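Local coordinates for alkaline serine protease (PDB 1Y9Z), which probably hydrolyses peptide bonds in proteins as a subtilisin-like serine protease of a cold-living Antarctic bacterium, at residues 37-42 against 76-81; 16-21 against 86-91; 209-214 against 359-364. One frame throughout, in Å; residues are numbered along the deposited sequence.

Interaction 1 (37-42 against 76-81); sequences HNDLNA and IANNEG. With CA (calcium ion), chain C.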
loop_
_atom_site.group_PDB
_atom_site.type_symbol
_atom_site.label_atom_id
_atom_site.label_comp_id
_atom_site.label_asym_id
_atom_site.label_seq_id
_atom_site.Cartn_x
_atom_site.Cartn_y
_atom_site.Cartn_z
ATOM N N HIS A 37 -1.336 -1.303 -18.950
ATOM C CA HIS A 37 -2.270 -0.587 -18.087
ATOM C C HIS A 37 -2.355 0.897 -18.455
ATOM O O HIS A 37 -1.334 1.551 -18.641
ATOM C CB HIS A 37 -1.835 -0.741 -16.627
ATOM C CG HIS A 37 -2.877 -0.320 -15.641
ATOM N ND1 HIS A 37 -3.418 -1.185 -14.714
ATOM C CD2 HIS A 37 -3.498 0.868 -15.455
ATOM C CE1 HIS A 37 -4.328 -0.547 -14.001
ATOM N NE2 HIS A 37 -4.396 0.700 -14.430
ATOM N N ASN A 38 -3.575 1.424 -18.540
ATOM C CA ASN A 38 -3.772 2.827 -18.906
ATOM C C ASN A 38 -3.083 3.823 -17.979
ATOM O O ASN A 38 -2.694 4.907 -18.411
ATOM C CB ASN A 38 -5.262 3.174 -18.970
ATOM C CG ASN A 38 -5.973 2.510 -20.133
ATOM O OD1 ASN A 38 -5.345 2.086 -21.104
ATOM N ND2 ASN A 38 -7.296 2.435 -20.048
ATOM N N ASP A 39 -2.934 3.467 -16.708
ATOM C CA ASP A 39 -2.296 4.369 -15.751
ATOM C C ASP A 39 -0.787 4.167 -15.656
ATOM O O ASP A 39 -0.132 4.793 -14.829
ATOM C CB ASP A 39 -2.927 4.199 -14.363
ATOM C CG ASP A 39 -3.852 5.348 -13.994
ATOM O OD1 ASP A 39 -4.269 6.092 -14.904
ATOM O OD2 ASP A 39 -4.170 5.508 -12.796
ATOM N N LEU A 40 -0.237 3.305 -16.510
ATOM C CA LEU A 40 1.202 3.028 -16.491
ATOM C C LEU A 40 1.871 2.999 -17.862
ATOM O O LEU A 40 3.088 3.138 -17.967
ATOM C CB LEU A 40 1.464 1.683 -15.811
ATOM C CG LEU A 40 1.090 1.544 -14.338
ATOM C CD1 LEU A 40 1.272 0.095 -13.910
ATOM C CD2 LEU A 40 1.960 2.470 -13.500
ATOM N N ASN A 41 1.074 2.819 -18.907
ATOM C CA ASN A 41 1.588 2.728 -20.266
ATOM C C ASN A 41 2.485 3.874 -20.726
ATOM O O ASN A 41 3.570 3.641 -21.259
ATOM C CB ASN A 41 0.417 2.599 -21.244
ATOM C CG ASN A 41 0.871 2.372 -22.668
ATOM O OD1 ASN A 41 1.294 1.274 -23.030
ATOM N ND2 ASN A 41 0.796 3.414 -23.487
ATOM N N ALA A 42 2.034 5.105 -20.509
ATOM C CA ALA A 42 2.767 6.283 -20.966
ATOM C C ALA A 42 3.819 6.891 -20.046
ATOM O O ALA A 42 4.155 8.071 -20.178
ATOM C CB ALA A 42 1.774 7.358 -21.393
ATOM N N ILE A 76 -0.228 7.340 -13.580
ATOM C CA ILE A 76 -0.410 8.565 -14.353
ATOM C C ILE A 76 -1.653 9.398 -14.068
ATOM O O ILE A 76 -2.746 8.866 -13.892
ATOM C CB ILE A 76 -0.366 8.232 -15.854
ATOM C CG1 ILE A 76 0.974 7.571 -16.185
ATOM C CG2 ILE A 76 -0.549 9.496 -16.688
ATOM C CD1 ILE A 76 1.062 7.036 -17.594
ATOM N N ALA A 77 -1.463 10.714 -14.015
ATOM C CA ALA A 77 -2.562 11.649 -13.791
ATOM C C ALA A 77 -3.298 11.768 -15.125
ATOM O O ALA A 77 -2.720 12.216 -16.120
ATOM C CB ALA A 77 -2.013 13.004 -13.361
ATOM N N ASN A 78 -4.566 11.368 -15.145
ATOM C CA ASN A 78 -5.338 11.393 -16.382
ATOM C C ASN A 78 -6.850 11.268 -16.198
ATOM O O ASN A 78 -7.539 10.765 -17.084
ATOM C CB ASN A 78 -4.861 10.259 -17.289
ATOM C CG ASN A 78 -4.857 8.920 -16.577
ATOM O OD1 ASN A 78 -5.484 8.769 -15.527
ATOM N ND2 ASN A 78 -4.161 7.939 -17.146
ATOM N N ASN A 79 -7.377 11.707 -15.064
ATOM C CA ASN A 79 -8.825 11.628 -14.842
ATOM C C ASN A 79 -9.422 10.207 -14.794
ATOM O O ASN A 79 -10.637 10.034 -14.920
ATOM C CB ASN A 79 -9.558 12.457 -15.908
ATOM C CG ASN A 79 -11.035 12.648 -15.597
ATOM O OD1 ASN A 79 -11.397 13.148 -14.532
ATOM N ND2 ASN A 79 -11.893 12.258 -16.533
ATOM N N GLU A 80 -8.574 9.193 -14.640
ATOM C CA GLU A 80 -9.046 7.808 -14.519
ATOM C C GLU A 80 -8.130 7.086 -13.539
ATOM O O GLU A 80 -6.972 7.464 -13.371
ATOM C CB GLU A 80 -9.047 7.073 -15.872
ATOM C CG GLU A 80 -7.680 6.658 -16.406
ATOM C CD GLU A 80 -7.777 5.820 -17.679
ATOM O OE1 GLU A 80 -8.174 4.635 -17.600
ATOM O OE2 GLU A 80 -7.462 6.351 -18.766
ATOM N N GLY A 81 -8.654 6.064 -12.874
ATOM C CA GLY A 81 -7.841 5.317 -11.931
ATOM C C GLY A 81 -7.345 6.122 -10.747
ATOM O O GLY A 81 -8.131 6.737 -10.025
HETATM CA CA CA C . -4.772 7.939 -13.373
#

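Interaction 2 (16-21 against 86-91); sequences LSDSQA and MPNQNA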
loop_
_atom_site.group_PDB
_atom_site.type_symbol
_atom_site.label_atom_id
_atom_site.label_comp_id
_atom_site.label_asym_id
_atom_site.label_seq_id
_atom_site.Cartn_x
_atom_site.Cartn_y
_atom_site.Cartn_z
ATOM N N LEU A 16 3.624 19.128 -4.099
ATOM C CA LEU A 16 4.866 19.413 -4.809
ATOM C C LEU A 16 4.655 19.112 -6.289
ATOM O O LEU A 16 3.575 18.679 -6.688
ATOM C CB LEU A 16 6.010 18.552 -4.261
ATOM C CG LEU A 16 6.433 18.802 -2.811
ATOM C CD1 LEU A 16 7.584 17.871 -2.454
ATOM C CD2 LEU A 16 6.848 20.257 -2.637
ATOM N N SER A 17 5.684 19.342 -7.098
ATOM C CA SER A 17 5.604 19.090 -8.532
ATOM C C SER A 17 6.778 18.244 -9.002
ATOM O O SER A 17 7.921 18.505 -8.632
ATOM C CB SER A 17 5.600 20.409 -9.305
ATOM O OG SER A 17 5.766 20.176 -10.693
ATOM N N ASP A 18 6.492 17.238 -9.824
ATOM C CA ASP A 18 7.536 16.360 -10.341
ATOM C C ASP A 18 8.094 16.853 -11.674
ATOM O O ASP A 18 8.682 16.084 -12.425
ATOM C CB ASP A 18 6.996 14.931 -10.509
ATOM C CG ASP A 18 5.945 14.819 -11.605
ATOM O OD1 ASP A 18 5.609 15.845 -12.233
ATOM O OD2 ASP A 18 5.452 13.694 -11.842
ATOM N N SER A 19 7.925 18.141 -11.959
ATOM C CA SER A 19 8.397 18.701 -13.223
ATOM C C SER A 19 9.879 18.471 -13.500
ATOM O O SER A 19 10.286 18.412 -14.658
ATOM C CB SER A 19 8.099 20.204 -13.292
ATOM O OG SER A 19 8.916 20.937 -12.397
ATOM N N GLN A 20 10.684 18.333 -12.451
ATOM C CA GLN A 20 12.118 18.125 -12.636
ATOM C C GLN A 20 12.563 16.687 -12.385
ATOM O O GLN A 20 13.760 16.391 -12.406
ATOM C CB GLN A 20 12.908 19.062 -11.718
ATOM C CG GLN A 20 12.585 20.539 -11.910
ATOM C CD GLN A 20 12.722 20.986 -13.354
ATOM O OE1 GLN A 20 13.786 20.853 -13.961
ATOM N NE2 GLN A 20 11.642 21.517 -13.913
ATOM N N ALA A 21 11.604 15.792 -12.165
ATOM C CA ALA A 21 11.921 14.392 -11.889
ATOM C C ALA A 21 12.633 13.690 -13.040
ATOM O O ALA A 21 13.120 12.568 -12.883
ATOM C CB ALA A 21 10.655 13.635 -11.512
ATOM N N MET A 86 4.691 10.626 -8.341
ATOM C CA MET A 86 5.136 11.422 -9.492
ATOM C C MET A 86 4.260 10.942 -10.648
ATOM O O MET A 86 4.633 10.037 -11.394
ATOM C CB MET A 86 6.613 11.149 -9.774
ATOM C CG MET A 86 7.515 11.480 -8.585
ATOM S SD MET A 86 9.248 11.047 -8.819
ATOM C CE MET A 86 9.179 9.272 -8.535
ATOM N N PRO A 87 3.084 11.564 -10.815
ATOM C CA PRO A 87 2.106 11.220 -11.849
ATOM C C PRO A 87 2.118 11.947 -13.189
ATOM O O PRO A 87 1.293 11.640 -14.051
ATOM C CB PRO A 87 0.799 11.469 -11.128
ATOM C CG PRO A 87 1.106 12.795 -10.458
ATOM C CD PRO A 87 2.538 12.611 -9.928
ATOM N N ASN A 88 3.033 12.887 -13.388
ATOM C CA ASN A 88 3.019 13.648 -14.631
ATOM C C ASN A 88 3.934 13.226 -15.773
ATOM O O ASN A 88 4.285 14.046 -16.625
ATOM C CB ASN A 88 3.222 15.129 -14.308
ATOM C CG ASN A 88 2.210 15.643 -13.301
ATOM O OD1 ASN A 88 2.538 15.889 -12.141
ATOM N ND2 ASN A 88 0.964 15.790 -13.739
ATOM N N GLN A 89 4.315 11.954 -15.800
ATOM C CA GLN A 89 5.148 11.427 -16.878
ATOM C C GLN A 89 6.489 12.148 -17.051
ATOM O O GLN A 89 6.906 12.457 -18.170
ATOM C CB GLN A 89 4.345 11.473 -18.184
ATOM C CG GLN A 89 3.103 10.589 -18.153
ATOM C CD GLN A 89 2.100 10.929 -19.236
ATOM O OE1 GLN A 89 1.269 11.825 -19.074
ATOM N NE2 GLN A 89 2.174 10.217 -20.352
ATOM N N ASN A 90 7.167 12.389 -15.935
ATOM C CA ASN A 90 8.462 13.064 -15.947
ATOM C C ASN A 90 9.577 12.151 -15.439
ATOM O O ASN A 90 10.626 12.025 -16.068
ATOM C CB ASN A 90 8.401 14.324 -15.081
ATOM C CG ASN A 90 7.576 15.427 -15.714
ATOM O OD1 ASN A 90 6.744 16.053 -15.055
ATOM N ND2 ASN A 90 7.813 15.679 -16.997
ATOM N N ALA A 91 9.342 11.518 -14.296
ATOM C CA ALA A 91 10.334 10.633 -13.703
ATOM C C ALA A 91 10.715 9.477 -14.615
ATOM O O ALA A 91 9.891 8.971 -15.376
ATOM C CB ALA A 91 9.813 10.090 -12.382
HETATM O O HOH W 1 6.631 11.655 -13.276
#

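Interaction 3 (209-214 against 359-364); sequences VTVGEG and NQDYEY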
loop_
_atom_site.group_PDB
_atom_site.type_symbol
_atom_site.label_atom_id
_atom_site.label_comp_id
_atom_site.label_asym_id
_atom_site.label_seq_id
_atom_site.Cartn_x
_atom_site.Cartn_y
_atom_site.Cartn_z
ATOM N N VAL A 209 -3.083 -2.623 -10.660
ATOM C CA VAL A 209 -2.717 -4.036 -10.658
ATOM C C VAL A 209 -2.864 -4.514 -12.095
ATOM O O VAL A 209 -3.482 -3.836 -12.918
ATOM C CB VAL A 209 -3.612 -4.905 -9.738
ATOM C CG1 VAL A 209 -3.421 -4.495 -8.282
ATOM C CG2 VAL A 209 -5.067 -4.803 -10.158
ATOM N N THR A 210 -2.276 -5.663 -12.406
ATOM C CA THR A 210 -2.366 -6.223 -13.748
ATOM C C THR A 210 -3.825 -6.176 -14.192
ATOM O O THR A 210 -4.723 -6.574 -13.447
ATOM C CB THR A 210 -1.857 -7.666 -13.754
ATOM O OG1 THR A 210 -0.509 -7.681 -13.269
ATOM C CG2 THR A 210 -1.897 -8.250 -15.161
ATOM N N VAL A 211 -4.051 -5.683 -15.406
ATOM C CA VAL A 211 -5.398 -5.538 -15.942
ATOM C C VAL A 211 -6.299 -6.746 -15.714
ATOM O O VAL A 211 -5.952 -7.877 -16.061
ATOM C CB VAL A 211 -5.351 -5.209 -17.453
ATOM C CG1 VAL A 211 -6.760 -5.200 -18.039
ATOM C CG2 VAL A 211 -4.695 -3.846 -17.661
ATOM N N GLY A 212 -7.455 -6.482 -15.111
ATOM C CA GLY A 212 -8.434 -7.521 -14.847
ATOM C C GLY A 212 -8.263 -8.351 -13.588
ATOM O O GLY A 212 -9.146 -9.139 -13.256
ATOM N N GLU A 213 -7.155 -8.179 -12.873
ATOM C CA GLU A 213 -6.920 -8.973 -11.669
ATOM C C GLU A 213 -7.301 -8.279 -10.369
ATOM O O GLU A 213 -7.191 -8.867 -9.292
ATOM C CB GLU A 213 -5.449 -9.400 -11.608
ATOM C CG GLU A 213 -5.033 -10.282 -12.775
ATOM C CD GLU A 213 -3.648 -10.879 -12.614
ATOM O OE1 GLU A 213 -3.324 -11.808 -13.382
ATOM O OE2 GLU A 213 -2.882 -10.422 -11.736
ATOM N N GLY A 214 -7.767 -7.040 -10.473
ATOM C CA GLY A 214 -8.129 -6.286 -9.289
ATOM C C GLY A 214 -9.546 -6.455 -8.793
ATOM O O GLY A 214 -10.330 -7.252 -9.316
ATOM N N ASN A 359 -12.647 -8.350 -11.444
ATOM C CA ASN A 359 -12.149 -8.074 -12.789
ATOM C C ASN A 359 -11.790 -6.601 -12.986
ATOM O O ASN A 359 -11.940 -6.057 -14.081
ATOM C CB ASN A 359 -13.199 -8.497 -13.825
ATOM C CG ASN A 359 -12.620 -8.656 -15.221
ATOM O OD1 ASN A 359 -11.715 -9.462 -15.442
ATOM N ND2 ASN A 359 -13.148 -7.894 -16.173
ATOM N N GLN A 360 -11.304 -5.956 -11.929
ATOM C CA GLN A 360 -10.930 -4.547 -12.009
ATOM C C GLN A 360 -9.446 -4.365 -12.328
ATOM O O GLN A 360 -8.692 -5.338 -12.389
ATOM C CB GLN A 360 -11.274 -3.836 -10.699
ATOM C CG GLN A 360 -12.759 -3.848 -10.374
ATOM C CD GLN A 360 -13.596 -3.211 -11.463
ATOM O OE1 GLN A 360 -13.444 -2.028 -11.768
ATOM N NE2 GLN A 360 -14.484 -3.997 -12.062
ATOM N N ASP A 361 -9.031 -3.118 -12.526
ATOM C CA ASP A 361 -7.639 -2.817 -12.851
ATOM C C ASP A 361 -6.904 -2.121 -11.707
ATOM O O ASP A 361 -5.796 -1.604 -11.883
ATOM C CB ASP A 361 -7.578 -1.961 -14.120
ATOM C CG ASP A 361 -8.350 -2.582 -15.275
ATOM O OD1 ASP A 361 -8.403 -3.825 -15.356
ATOM O OD2 ASP A 361 -8.898 -1.827 -16.105
ATOM N N TYR A 362 -7.531 -2.119 -10.536
ATOM C CA TYR A 362 -6.965 -1.509 -9.335
ATOM C C TYR A 362 -7.365 -2.380 -8.159
ATOM O O TYR A 362 -8.309 -3.165 -8.258
ATOM C CB TYR A 362 -7.531 -0.100 -9.140
ATOM C CG TYR A 362 -7.318 0.793 -10.337
ATOM C CD1 TYR A 362 -6.154 1.548 -10.471
ATOM C CD2 TYR A 362 -8.249 0.823 -11.373
ATOM C CE1 TYR A 362 -5.921 2.309 -11.613
ATOM C CE2 TYR A 362 -8.025 1.575 -12.517
ATOM C CZ TYR A 362 -6.859 2.314 -12.632
ATOM O OH TYR A 362 -6.625 3.040 -13.776
ATOM N N GLU A 363 -6.654 -2.253 -7.045
ATOM C CA GLU A 363 -6.986 -3.043 -5.873
ATOM C C GLU A 363 -6.299 -2.518 -4.626
ATOM O O GLU A 363 -5.249 -1.875 -4.704
ATOM C CB GLU A 363 -6.591 -4.510 -6.086
ATOM C CG GLU A 363 -7.170 -5.455 -5.038
ATOM C CD GLU A 363 -6.932 -6.921 -5.349
ATOM O OE1 GLU A 363 -7.463 -7.769 -4.603
ATOM O OE2 GLU A 363 -6.221 -7.227 -6.328
ATOM N N TYR A 364 -6.915 -2.790 -3.481
ATOM C CA TYR A 364 -6.357 -2.402 -2.195
ATOM C C TYR A 364 -5.434 -3.517 -1.712
ATOM O O TYR A 364 -5.815 -4.691 -1.718
ATOM C CB TYR A 364 -7.464 -2.205 -1.155
ATOM C CG TYR A 364 -8.160 -0.868 -1.225
ATOM C CD1 TYR A 364 -9.277 -0.674 -2.042
ATOM C CD2 TYR A 364 -7.689 0.213 -0.485
ATOM C CE1 TYR A 364 -9.906 0.570 -2.116
ATOM C CE2 TYR A 364 -8.304 1.452 -0.553
ATOM C CZ TYR A 364 -9.410 1.628 -1.368
ATOM O OH TYR A 364 -9.997 2.871 -1.429
HETATM O O HOH W 2 -8.520 -9.579 -6.717
HETATM O O HOH W 3 -11.114 -9.890 -9.553
#

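Interaction 1 (37-42 against 76-81)
D39, I76, N78 and E80 meet around a calcium ion, and metal coordination dominates the contact. The carboxylate of D39 grips the calcium ion with both oxygens, OD1 at 2.5 Å and OD2 at 2.6 Å. Its chi1 of -105° lies away from a staggered position, consistent with the metal setting the rotation. From 76-81 come the backbone carbonyl of I76, the backbone O of E80 at 2.2 Å from the calcium ion, and the side-chain N78 OD1 at 2.4 Å; E2 and V82 complete the shell. The arrangement resembles the high-affinity calcium site of other subtilisins.

Hydrogen bonds tie the ligands to one another. N78 suits its place because an amide offers both kinds of atom: OD1 binds the metal and also accepts from E80 N in an Asx turn, while ND2 donates to D39 OD1 over 2.9 Å, with the carboxylate nearly coplanar with the amide. On the backbone, I76 N donates to D39 O at 2.8 Å. Farther out, N38 ND2 reaches E80 OE1 only weakly, its amide turned well away from the carboxylate plane.

The apolar share falls to I76, whose CD1 lies against both the backbone and the methyl of A42, 3.6 Å from A42 N and 3.9 Å from A42 CB. G81 has a positive phi of 63°, and a beta carbon there would press on D39 OD2.

The close oxygens would probably repel one another without the cation, so the fold of this loop is likely to depend on bound calcium.

Interaction 2 (16-21 against 86-91)
D18 reaches from the start of a type I beta turn, D18 to A21, into the loop 86-91, and its carboxylate organises the contact. D18 OD2 accepts the backbone N-H of N88 at 3.0 Å, in a nearly straight bond (160°) that uses the syn lone pair. With chi1 at 68°, CG sits between the backbone N and the carbonyl carbon, which sets OD2 beside N88 N. A water bridges the two loops: it donates to D18 OD2 over 2.8 Å and takes a hydrogen from N90 N. A short acid suits the place because its OD2 can take both the N88 N-H and the water.

The tight side is apolar and faces inward. D18 CB rests on M86 CB at 3.9 Å, and A21 CB meets M86 SD on one part of its surface and A91 CB, 3.7 Å away, on another. Helix 368-385 backs this side, with L381 against D18 and T380 against M86; alanines leave room for the two backbones to come close.

Toward solvent the contact is looser. The amides of N88 and N90 stand steeply to the carboxylate plane beside D18 OD1, S19 points away from the loop, and a bound Tris molecule, probably from the crystallisation liquor, lies near N90. Were D18 an alanine, the N88 N-H would probably lose its acceptor and the water one of its holds.

At the end of the turn, A91 CA points its hydrogen almost straight (172°) at A21 O, 3.5 Å away.

Interaction 3 (209-214 against 359-364)
The carboxylate of D361 is met end-on by the backbone of the facing turn: G212 N donates to D361 OD1 at 2.8 Å, nearly along the C-O bond. V211 lies alongside this acid and points the same way, its CG1 3.4 Å from D361 OD1. The peptide plane joining D361 to Y362 carries V209 on one face, with V209 CG2 only 3.6 Å from D361 C. The ring of Y362 turns away from 209-214; it packs on L206, T208 and L216 and makes an edge-to-face contact with H37.

Two backbone bonds pair the segments: G214 N donates to Q360 O at 2.7 Å, and Q360 N returns a bond to G214 O.

They mark G214 and Q360 as an antiparallel hydrogen-bonded pair, and each residue takes part in a bulge: E213 and G214 face Q360 in a classic bulge, N359 and Q360 face G214 in a G1 bulge. The pair belongs to the meeting of strands 214-221 and 351-360, in the sheet that probably forms the inserted barrel, while strands 205-208 and 362-365 form a separate small sheet, so the contact lies where the chain passes between them. A type II turn from T210 to E213 brings the chain in. G212, at a phi of 84°, suits its third position because a side chain there would jam against the preceding carbonyl. G214 is also fitted by size: a beta carbon would run into Y362 O and Q360 O.

E363 CB lies 3.9 Å from V209 CG1. Beyond it, CG stands anti to the backbone N (chi1 -168°) and the extended chain carries OE2 to 3.6 Å from G214 CA. E363 OE1 shares a water with E213 O, and a second water joins G214 O to N359 N.

Overall arrangement
Interactions 1 and 2, both partly buried, sit on one flank of the subtilisin-like domain and share the loop between helix 65-74 and strand 92-100. A backbone bond between A77 and P87, and Q89 reaching A42, join them directly. Interaction 3 is a surface contact at the join with the inserted strands, yet it touches interaction 1 through H37, which probably bonds to V209 and to the hydroxyl of Y362. Interactions 2 and 3 stay about 11 Å apart at their nearest atoms. Chemistry follows place: a metal holds irregular loops in interaction 1, a carboxylate and a water work beside a buried apolar patch in interaction 2, and backbone pairing with glycines prevails in interaction 3.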